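Local atomic coordinates of beta-glucosidase (Saccharopolyspora erythraea D, PDB entry 5M6G), a protein that probably hydrolyses terminal, non-reducing beta-D-glucosyl residues, releasing beta-D-glucose, as a family 3 glycoside hydrolase. Residues 402-416 with 557-571. Numbering follows the deposited sequence.
Sequences RELARQAVRESQVLL and LASWLPGSEGQGVAD
The guanidinium of Arg-406 has CG of Gln-567 over one face, 3.2 Å from NE. NH2 of Arg-410 lies over the opposite face, toward the rim. At the Arg-406 edge lies the carboxylate of Asp-571, nearly coplanar with it (27°). At the Trp-560 ring, Ala-558 CB lies over one face; Ser-412 O and Val-414 CG2 sit at the edge, the latter 3.6 Å from NE1. The grip on Asp-571 is side-on: NE of Arg-406 reaches OD2, and NH2 of Arg-406 meets the syn lone pair of Asp-571 OD1 at 2.8 Å. The Arg-406 chain is fully extended, CG anti to the backbone N (chi1 -174°), which carries its end out to this aspartate. Arg-410 NE also bonds Asp-571 OD2, from above the carboxylate plane. A lysine in place of Arg-406 would probably lose the two-pronged hold and leave Asp-571 OD1 without its mate. Arg-402 NH1 donates in its own plane to Glu-565 OE2 (2.8 Å), the two planes 66° apart. NH1 also bonds Glu-461 O. Further along, toward the strands, Val-409 packs CG1 on Gly-568, 3.5 Å from its CA. Val-414 and Ala-558 form an antiparallel hydrogen-bonded pair, with Val-414 N 3.0 Å from Ala-558 O. Strand 414-418, which follows helix 399-412, is the outermost strand of the mixed sheet in the C-terminal domain of this family 3 glycoside hydrolase, antiparallel to strand 555-560.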
ATOM      1  N   ARG A 402      13.620  -3.086 -11.669  1.00 15.04           N
ATOM      2  CA  ARG A 402      13.727  -1.636 -11.719  1.00 16.15           C
ATOM      3  C   ARG A 402      13.285  -1.092 -13.072  1.00 17.65           C
ATOM      4  O   ARG A 402      12.741   0.015 -13.142  1.00 17.48           O
ATOM      5  CB  ARG A 402      15.154  -1.202 -11.382  1.00 13.47           C
ATOM      6  CG  ARG A 402      15.502  -1.482  -9.933  1.00 12.45           C
ATOM      7  CD  ARG A 402      16.834  -0.888  -9.543  1.00 13.84           C
ATOM      8  NE  ARG A 402      17.243  -1.357  -8.223  1.00 11.12           N
ATOM      9  CZ  ARG A 402      16.938  -0.752  -7.079  1.00 18.29           C
ATOM     10  NH1 ARG A 402      16.211   0.357  -7.087  1.00 14.87           N
ATOM     11  NH2 ARG A 402      17.365  -1.254  -5.927  1.00 14.31           N
ATOM     12  N   GLU A 403      13.482  -1.858 -14.148  1.00 20.58           N
ATOM     13  CA  GLU A 403      12.985  -1.439 -15.455  1.00 18.92           C
ATOM     14  C   GLU A 403      11.461  -1.408 -15.475  1.00 20.70           C
ATOM     15  O   GLU A 403      10.852  -0.499 -16.059  1.00 15.10           O
ATOM     16  CB  GLU A 403      13.519  -2.377 -16.544  1.00 24.37           C
ATOM     17  CG  GLU A 403      13.074  -2.045 -17.964  1.00 32.79           C
ATOM     18  CD  GLU A 403      13.356  -0.594 -18.355  1.00 43.78           C
ATOM     19  OE1 GLU A 403      14.361  -0.010 -17.890  1.00 40.65           O
ATOM     20  OE2 GLU A 403      12.560   0.003 -19.117  1.00 41.84           O
ATOM     21  N   LEU A 404      10.830  -2.408 -14.860  1.00 15.16           N
ATOM     22  CA  LEU A 404       9.377  -2.407 -14.726  1.00 14.35           C
ATOM     23  C   LEU A 404       8.911  -1.204 -13.923  1.00 14.37           C
ATOM     24  O   LEU A 404       7.916  -0.556 -14.269  1.00 14.13           O
ATOM     25  CB  LEU A 404       8.920  -3.707 -14.058  1.00 14.23           C
ATOM     26  CG  LEU A 404       7.443  -3.890 -13.710  1.00 13.41           C
ATOM     27  CD1 LEU A 404       6.629  -3.876 -14.977  1.00 15.76           C
ATOM     28  CD2 LEU A 404       7.244  -5.205 -12.964  1.00  9.71           C
ATOM     29  N   ALA A 405       9.622  -0.894 -12.838  1.00 11.68           N
ATOM     30  CA  ALA A 405       9.249   0.243 -12.013  1.00 14.15           C
ATOM     31  C   ALA A 405       9.393   1.544 -12.789  1.00 13.76           C
ATOM     32  O   ALA A 405       8.521   2.413 -12.724  1.00 13.05           O
ATOM     33  CB  ALA A 405      10.108   0.277 -10.755  1.00 11.30           C
ATOM     34  N   ARG A 406      10.502   1.692 -13.519  1.00 13.92           N
ATOM     35  CA  ARG A 406      10.707   2.871 -14.353  1.00 12.84           C
ATOM     36  C   ARG A 406       9.580   3.036 -15.366  1.00 16.32           C
ATOM     37  O   ARG A 406       9.149   4.162 -15.657  1.00 14.23           O
ATOM     38  CB  ARG A 406      12.063   2.751 -15.058  1.00 18.93           C
ATOM     39  CG  ARG A 406      12.474   3.974 -15.861  1.00 19.57           C
ATOM     40  CD  ARG A 406      13.838   3.762 -16.503  1.00 19.77           C
ATOM     41  NE  ARG A 406      14.201   4.896 -17.354  1.00 27.43           N
ATOM     42  CZ  ARG A 406      15.294   4.944 -18.113  1.00 30.81           C
ATOM     43  NH1 ARG A 406      16.127   3.919 -18.130  1.00 22.23           N
ATOM     44  NH2 ARG A 406      15.547   6.009 -18.867  1.00 28.75           N
ATOM     45  N   GLN A 407       9.104   1.929 -15.933  1.00 13.95           N
ATOM     46  CA  GLN A 407       7.999   2.030 -16.874  1.00 18.73           C
ATOM     47  C   GLN A 407       6.739   2.518 -16.165  1.00 16.55           C
ATOM     48  O   GLN A 407       5.971   3.310 -16.724  1.00 14.04           O
ATOM     49  CB  GLN A 407       7.779   0.681 -17.571  1.00 15.36           C
ATOM     50  CG  GLN A 407       6.650   0.691 -18.619  1.00 18.39           C
ATOM     51  CD  GLN A 407       6.946   1.602 -19.809  1.00 26.26           C
ATOM     52  OE1 GLN A 407       8.107   1.868 -20.130  1.00 29.03           O
ATOM     53  NE2 GLN A 407       5.893   2.078 -20.469  1.00 19.46           N
ATOM     54  N   ALA A 408       6.542   2.102 -14.909  1.00 15.72           N
ATOM     55  CA  ALA A 408       5.396   2.588 -14.145  1.00 15.74           C
ATOM     56  C   ALA A 408       5.551   4.065 -13.801  1.00 16.12           C
ATOM     57  O   ALA A 408       4.574   4.822 -13.842  1.00 11.37           O
ATOM     58  CB  ALA A 408       5.216   1.755 -12.874  1.00 12.23           C
ATOM     59  N   VAL A 409       6.772   4.496 -13.459  1.00 14.27           N
ATOM     60  CA  VAL A 409       7.016   5.922 -13.252  1.00 13.51           C
ATOM     61  C   VAL A 409       6.605   6.710 -14.489  1.00 15.29           C
ATOM     62  O   VAL A 409       5.831   7.674 -14.403  1.00 15.51           O
ATOM     63  CB  VAL A 409       8.493   6.175 -12.896  1.00 15.57           C
ATOM     64  CG1 VAL A 409       8.766   7.694 -12.838  1.00 12.05           C
ATOM     65  CG2 VAL A 409       8.851   5.490 -11.576  1.00 14.31           C
ATOM     66  N   ARG A 410       7.107   6.299 -15.660  1.00 17.19           N
ATOM     67  CA  ARG A 410       6.781   6.964 -16.923  1.00 18.27           C
ATOM     68  C   ARG A 410       5.277   7.108 -17.098  1.00 17.19           C
ATOM     69  O   ARG A 410       4.757   8.208 -17.315  1.00 15.22           O
ATOM     70  CB  ARG A 410       7.337   6.169 -18.108  1.00 18.38           C
ATOM     71  CG  ARG A 410       8.800   6.266 -18.348  1.00 23.23           C
ATOM     72  CD  ARG A 410       9.214   5.217 -19.367  1.00 20.04           C
ATOM     73  NE  ARG A 410      10.647   4.967 -19.302  1.00 31.94           N
ATOM     74  CZ  ARG A 410      11.199   3.771 -19.460  1.00 30.90           C
ATOM     75  NH1 ARG A 410      10.436   2.708 -19.691  1.00 29.42           N
ATOM     76  NH2 ARG A 410      12.515   3.637 -19.385  1.00 36.51           N
ATOM     77  N   GLU A 411       4.566   5.985 -17.030  1.00 15.03           N
ATOM     78  CA  GLU A 411       3.150   5.987 -17.353  1.00 14.92           C
ATOM     79  C   GLU A 411       2.314   6.692 -16.293  1.00 12.80           C
ATOM     80  O   GLU A 411       1.188   7.101 -16.588  1.00 14.08           O
ATOM     81  CB  GLU A 411       2.668   4.546 -17.561  1.00 15.31           C
ATOM     82  CG  GLU A 411       3.328   3.865 -18.765  1.00 17.29           C
ATOM     83  CD  GLU A 411       2.765   2.476 -19.057  1.00 25.40           C
ATOM     84  OE1 GLU A 411       1.557   2.251 -18.826  1.00 21.07           O
ATOM     85  OE2 GLU A 411       3.538   1.612 -19.522  1.00 22.02           O
ATOM     86  N   SER A 412       2.840   6.859 -15.074  1.00 13.24           N
ATOM     87  CA  SER A 412       2.078   7.504 -14.016  1.00 13.32           C
ATOM     88  C   SER A 412       2.102   9.024 -14.120  1.00 16.42           C
ATOM     89  O   SER A 412       1.247   9.683 -13.514  1.00 15.99           O
ATOM     90  CB  SER A 412       2.606   7.076 -12.643  1.00 13.72           C
ATOM     91  OG  SER A 412       3.893   7.617 -12.381  1.00 14.12           O
ATOM     92  N   GLN A 413       3.049   9.588 -14.878  1.00 11.65           N
ATOM     93  CA  GLN A 413       3.160  11.035 -15.014  1.00 13.42           C
ATOM     94  C   GLN A 413       1.954  11.603 -15.754  1.00 13.62           C
ATOM     95  O   GLN A 413       1.561  11.087 -16.803  1.00 13.32           O
ATOM     96  CB  GLN A 413       4.446  11.400 -15.761  1.00 11.95           C
ATOM     97  CG  GLN A 413       5.701  10.766 -15.169  1.00 15.73           C
ATOM     98  CD  GLN A 413       5.921  11.172 -13.725  1.00 15.14           C
ATOM     99  OE1 GLN A 413       6.415  12.264 -13.453  1.00 13.59           O
ATOM    100  NE2 GLN A 413       5.539  10.302 -12.793  1.00 13.95           N
ATOM    101  N   VAL A 414       1.393  12.686 -15.230  1.00 11.20           N
ATOM    102  CA  VAL A 414       0.220  13.325 -15.822  1.00 12.68           C
ATOM    103  C   VAL A 414       0.606  14.746 -16.210  1.00 16.12           C
ATOM    104  O   VAL A 414       0.901  15.577 -15.340  1.00 13.96           O
ATOM    105  CB  VAL A 414      -0.984  13.331 -14.869  1.00 10.81           C
ATOM    106  CG1 VAL A 414      -2.159  14.036 -15.536  1.00 13.44           C
ATOM    107  CG2 VAL A 414      -1.352  11.905 -14.475  1.00 11.26           C
ATOM    108  N   LEU A 415       0.610  15.026 -17.511  1.00 12.46           N
ATOM    109  CA  LEU A 415       0.899  16.369 -17.992  1.00 11.77           C
ATOM    110  C   LEU A 415      -0.375  17.213 -17.929  1.00 14.67           C
ATOM    111  O   LEU A 415      -1.385  16.888 -18.564  1.00 15.60           O
ATOM    112  CB  LEU A 415       1.467  16.323 -19.410  1.00 10.79           C
ATOM    113  CG  LEU A 415       1.849  17.683 -20.002  1.00 13.56           C
ATOM    114  CD1 LEU A 415       3.048  18.267 -19.251  1.00 14.66           C
ATOM    115  CD2 LEU A 415       2.151  17.557 -21.480  1.00 18.39           C
ATOM    116  N   LEU A 416      -0.317  18.306 -17.177  1.00 13.00           N
ATOM    117  CA  LEU A 416      -1.481  19.125 -16.886  1.00 14.51           C
ATOM    118  C   LEU A 416      -1.457  20.497 -17.542  1.00 14.09           C
ATOM    119  O   LEU A 416      -2.524  21.061 -17.805  1.00 13.16           O
ATOM    120  CB  LEU A 416      -1.628  19.301 -15.372  1.00 14.60           C
ATOM    121  CG  LEU A 416      -1.896  18.004 -14.612  1.00 16.27           C
ATOM    122  CD1 LEU A 416      -1.761  18.215 -13.098  1.00 15.58           C
ATOM    123  CD2 LEU A 416      -3.272  17.425 -14.991  1.00 12.18           C
ATOM    124  N   LEU A 557       3.687  19.190 -14.450  1.00 12.30           N
ATOM    125  CA  LEU A 557       3.702  17.738 -14.568  1.00 13.50           C
ATOM    126  C   LEU A 557       3.479  17.164 -13.180  1.00 14.66           C
ATOM    127  O   LEU A 557       4.202  17.520 -12.243  1.00 13.39           O
ATOM    128  CB  LEU A 557       5.029  17.246 -15.153  1.00 13.43           C
ATOM    129  CG  LEU A 557       5.194  15.726 -15.330  1.00 16.39           C
ATOM    130  CD1 LEU A 557       4.453  15.254 -16.582  1.00 12.40           C
ATOM    131  CD2 LEU A 557       6.671  15.358 -15.387  1.00 13.22           C
ATOM    132  N   ALA A 558       2.453  16.326 -13.036  1.00  9.33           N
ATOM    133  CA  ALA A 558       2.165  15.664 -11.765  1.00  9.20           C
ATOM    134  C   ALA A 558       2.878  14.318 -11.752  1.00 11.90           C
ATOM    135  O   ALA A 558       2.619  13.467 -12.608  1.00 15.12           O
ATOM    136  CB  ALA A 558       0.659  15.476 -11.569  1.00 15.82           C
ATOM    137  N   SER A 559       3.773  14.123 -10.787  0.51 10.97           N
ATOM    138  CA  SER A 559       4.589  12.918 -10.733  0.51 12.21           C
ATOM    139  C   SER A 559       4.174  11.950  -9.639  0.51 10.69           C
ATOM    140  O   SER A 559       4.653  10.809  -9.638  0.51  9.97           O
ATOM    141  CB  SER A 559       6.070  13.280 -10.541  0.51 11.85           C
ATOM    142  OG  SER A 559       6.572  13.938 -11.691  0.51 12.14           O
ATOM    143  N   TRP A 560       3.311  12.370  -8.720  1.00 12.88           N
ATOM    144  CA  TRP A 560       2.794  11.527  -7.615  1.00 12.19           C
ATOM    145  C   TRP A 560       3.990  11.123  -6.739  1.00 13.34           C
ATOM    146  O   TRP A 560       4.805  11.991  -6.389  1.00 11.18           O
ATOM    147  CB  TRP A 560       1.963  10.381  -8.162  1.00 11.30           C
ATOM    148  CG  TRP A 560       1.016  10.819  -9.221  1.00 11.15           C
ATOM    149  CD1 TRP A 560       1.057  10.489 -10.542  1.00 10.04           C
ATOM    150  CD2 TRP A 560      -0.094  11.715  -9.060  1.00 13.77           C
ATOM    151  NE1 TRP A 560       0.031  11.118 -11.219  1.00 12.11           N
ATOM    152  CE2 TRP A 560      -0.694  11.870 -10.330  1.00 12.15           C
ATOM    153  CE3 TRP A 560      -0.649  12.383  -7.963  1.00 10.90           C
ATOM    154  CZ2 TRP A 560      -1.830  12.666 -10.533  1.00 11.34           C
ATOM    155  CZ3 TRP A 560      -1.772  13.185  -8.168  1.00 11.98           C
ATOM    156  CH2 TRP A 560      -2.350  13.317  -9.448  1.00 13.70           C
ATOM    157  N   LEU A 561       4.106   9.853  -6.336  1.00 11.51           N
ATOM    158  CA  LEU A 561       5.213   9.364  -5.511  1.00 12.04           C
ATOM    159  C   LEU A 561       5.861   8.219  -6.270  1.00  8.49           C
ATOM    160  O   LEU A 561       5.513   7.043  -6.059  1.00 11.86           O
ATOM    161  CB  LEU A 561       4.731   8.913  -4.132  1.00 10.24           C
ATOM    162  CG  LEU A 561       3.981   9.996  -3.359  1.00 13.20           C
ATOM    163  CD1 LEU A 561       3.239   9.399  -2.151  1.00  8.57           C
ATOM    164  CD2 LEU A 561       4.936  11.111  -2.944  1.00 12.95           C
ATOM    165  N   PRO A 562       6.812   8.518  -7.165  1.00 10.82           N
ATOM    166  CA  PRO A 562       7.212   7.532  -8.182  1.00 12.25           C
ATOM    167  C   PRO A 562       8.081   6.398  -7.680  1.00 12.95           C
ATOM    168  O   PRO A 562       8.210   5.396  -8.391  1.00 13.81           O
ATOM    169  CB  PRO A 562       7.973   8.379  -9.219  1.00 12.81           C
ATOM    170  CG  PRO A 562       8.417   9.595  -8.474  1.00 11.98           C
ATOM    171  CD  PRO A 562       7.358   9.860  -7.429  1.00 11.98           C
ATOM    172  N   GLY A 563       8.687   6.512  -6.504  1.00 11.98           N
ATOM    173  CA  GLY A 563       9.465   5.408  -5.983  1.00 12.06           C
ATOM    174  C   GLY A 563      10.950   5.505  -6.277  1.00 14.20           C
ATOM    175  O   GLY A 563      11.499   6.603  -6.399  1.00 13.33           O
ATOM    176  N   SER A 564      11.617   4.360  -6.392  1.00  9.65           N
ATOM    177  CA  SER A 564      13.073   4.382  -6.489  1.00 11.94           C
ATOM    178  C   SER A 564      13.588   4.783  -7.867  1.00 13.92           C
ATOM    179  O   SER A 564      14.733   5.227  -7.967  1.00 11.93           O
ATOM    180  CB  SER A 564      13.646   3.014  -6.097  1.00 11.31           C
ATOM    181  OG  SER A 564      13.027   1.981  -6.829  1.00 13.20           O
ATOM    182  N   GLU A 565      12.786   4.669  -8.925  1.00 11.58           N
ATOM    183  CA  GLU A 565      13.307   4.884 -10.278  1.00 15.24           C
ATOM    184  C   GLU A 565      12.935   6.281 -10.784  1.00 10.80           C
ATOM    185  O   GLU A 565      12.119   6.460 -11.690  1.00 12.72           O
ATOM    186  CB  GLU A 565      12.814   3.782 -11.211  1.00 14.44           C
ATOM    187  CG  GLU A 565      13.119   2.375 -10.686  1.00 16.14           C
ATOM    188  CD  GLU A 565      14.543   2.242 -10.145  1.00 18.73           C
ATOM    189  OE1 GLU A 565      15.500   2.638 -10.846  1.00 17.00           O
ATOM    190  OE2 GLU A 565      14.712   1.744  -9.015  1.00 15.55           O
ATOM    191  N   GLY A 566      13.595   7.285 -10.200  1.00 10.03           N
ATOM    192  CA  GLY A 566      13.292   8.669 -10.549  1.00 11.29           C
ATOM    193  C   GLY A 566      13.554   9.017 -12.001  1.00 18.49           C
ATOM    194  O   GLY A 566      12.987   9.999 -12.510  1.00 14.41           O
ATOM    195  N   GLN A 567      14.393   8.232 -12.687  1.00 14.76           N
ATOM    196  CA  GLN A 567      14.717   8.530 -14.078  1.00 16.17           C
ATOM    197  C   GLN A 567      13.492   8.455 -14.995  1.00 16.91           C
ATOM    198  O   GLN A 567      13.501   9.055 -16.078  1.00 13.90           O
ATOM    199  CB  GLN A 567      15.830   7.589 -14.557  1.00 20.66           C
ATOM    200  CG  GLN A 567      15.436   6.128 -14.656  1.00 26.65           C
ATOM    201  CD  GLN A 567      15.604   5.301 -13.361  1.00 28.40           C
ATOM    202  OE1 GLN A 567      15.609   5.829 -12.244  1.00 19.05           O
ATOM    203  NE2 GLN A 567      15.745   3.982 -13.530  1.00 31.63           N
ATOM    204  N   GLY A 568      12.422   7.765 -14.581  1.00 15.83           N
ATOM    205  CA  GLY A 568      11.209   7.769 -15.389  1.00 14.11           C
ATOM    206  C   GLY A 568      10.561   9.137 -15.506  1.00 14.52           C
ATOM    207  O   GLY A 568       9.834   9.397 -16.474  1.00 16.36           O
ATOM    208  N   VAL A 569      10.818  10.027 -14.547  1.00 13.09           N
ATOM    209  CA  VAL A 569      10.326  11.396 -14.650  1.00 12.32           C
ATOM    210  C   VAL A 569      11.026  12.122 -15.788  1.00 16.06           C
ATOM    211  O   VAL A 569      10.381  12.786 -16.610  1.00 14.62           O
ATOM    212  CB  VAL A 569      10.510  12.135 -13.314  1.00 11.77           C
ATOM    213  CG1 VAL A 569      10.011  13.567 -13.446  1.00 11.52           C
ATOM    214  CG2 VAL A 569       9.755  11.396 -12.204  1.00 14.36           C
ATOM    215  N   ALA A 570      12.359  12.015 -15.844  1.00 13.39           N
ATOM    216  CA  ALA A 570      13.104  12.632 -16.937  1.00 13.90           C
ATOM    217  C   ALA A 570      12.708  12.045 -18.277  1.00 13.24           C
ATOM    218  O   ALA A 570      12.729  12.753 -19.287  1.00 15.94           O
ATOM    219  CB  ALA A 570      14.609  12.464 -16.722  1.00 16.34           C
ATOM    220  N   ASP A 571      12.366  10.751 -18.315  1.00 13.74           N
ATOM    221  CA  ASP A 571      11.900  10.145 -19.558  1.00 15.29           C
ATOM    222  C   ASP A 571      10.754  10.945 -20.166  1.00 19.79           C
ATOM    223  O   ASP A 571      10.704  11.153 -21.387  1.00 16.95           O
ATOM    224  CB  ASP A 571      11.459   8.706 -19.313  1.00 18.11           C
ATOM    225  CG  ASP A 571      12.625   7.779 -19.023  1.00 21.81           C
ATOM    226  OD1 ASP A 571      13.783   8.169 -19.279  1.00 22.85           O
ATOM    227  OD2 ASP A 571      12.375   6.658 -18.533  1.00 20.69           O
TER
HETATM  228  O   HOH W   1       4.258   8.068  -9.691  1.00  9.69           O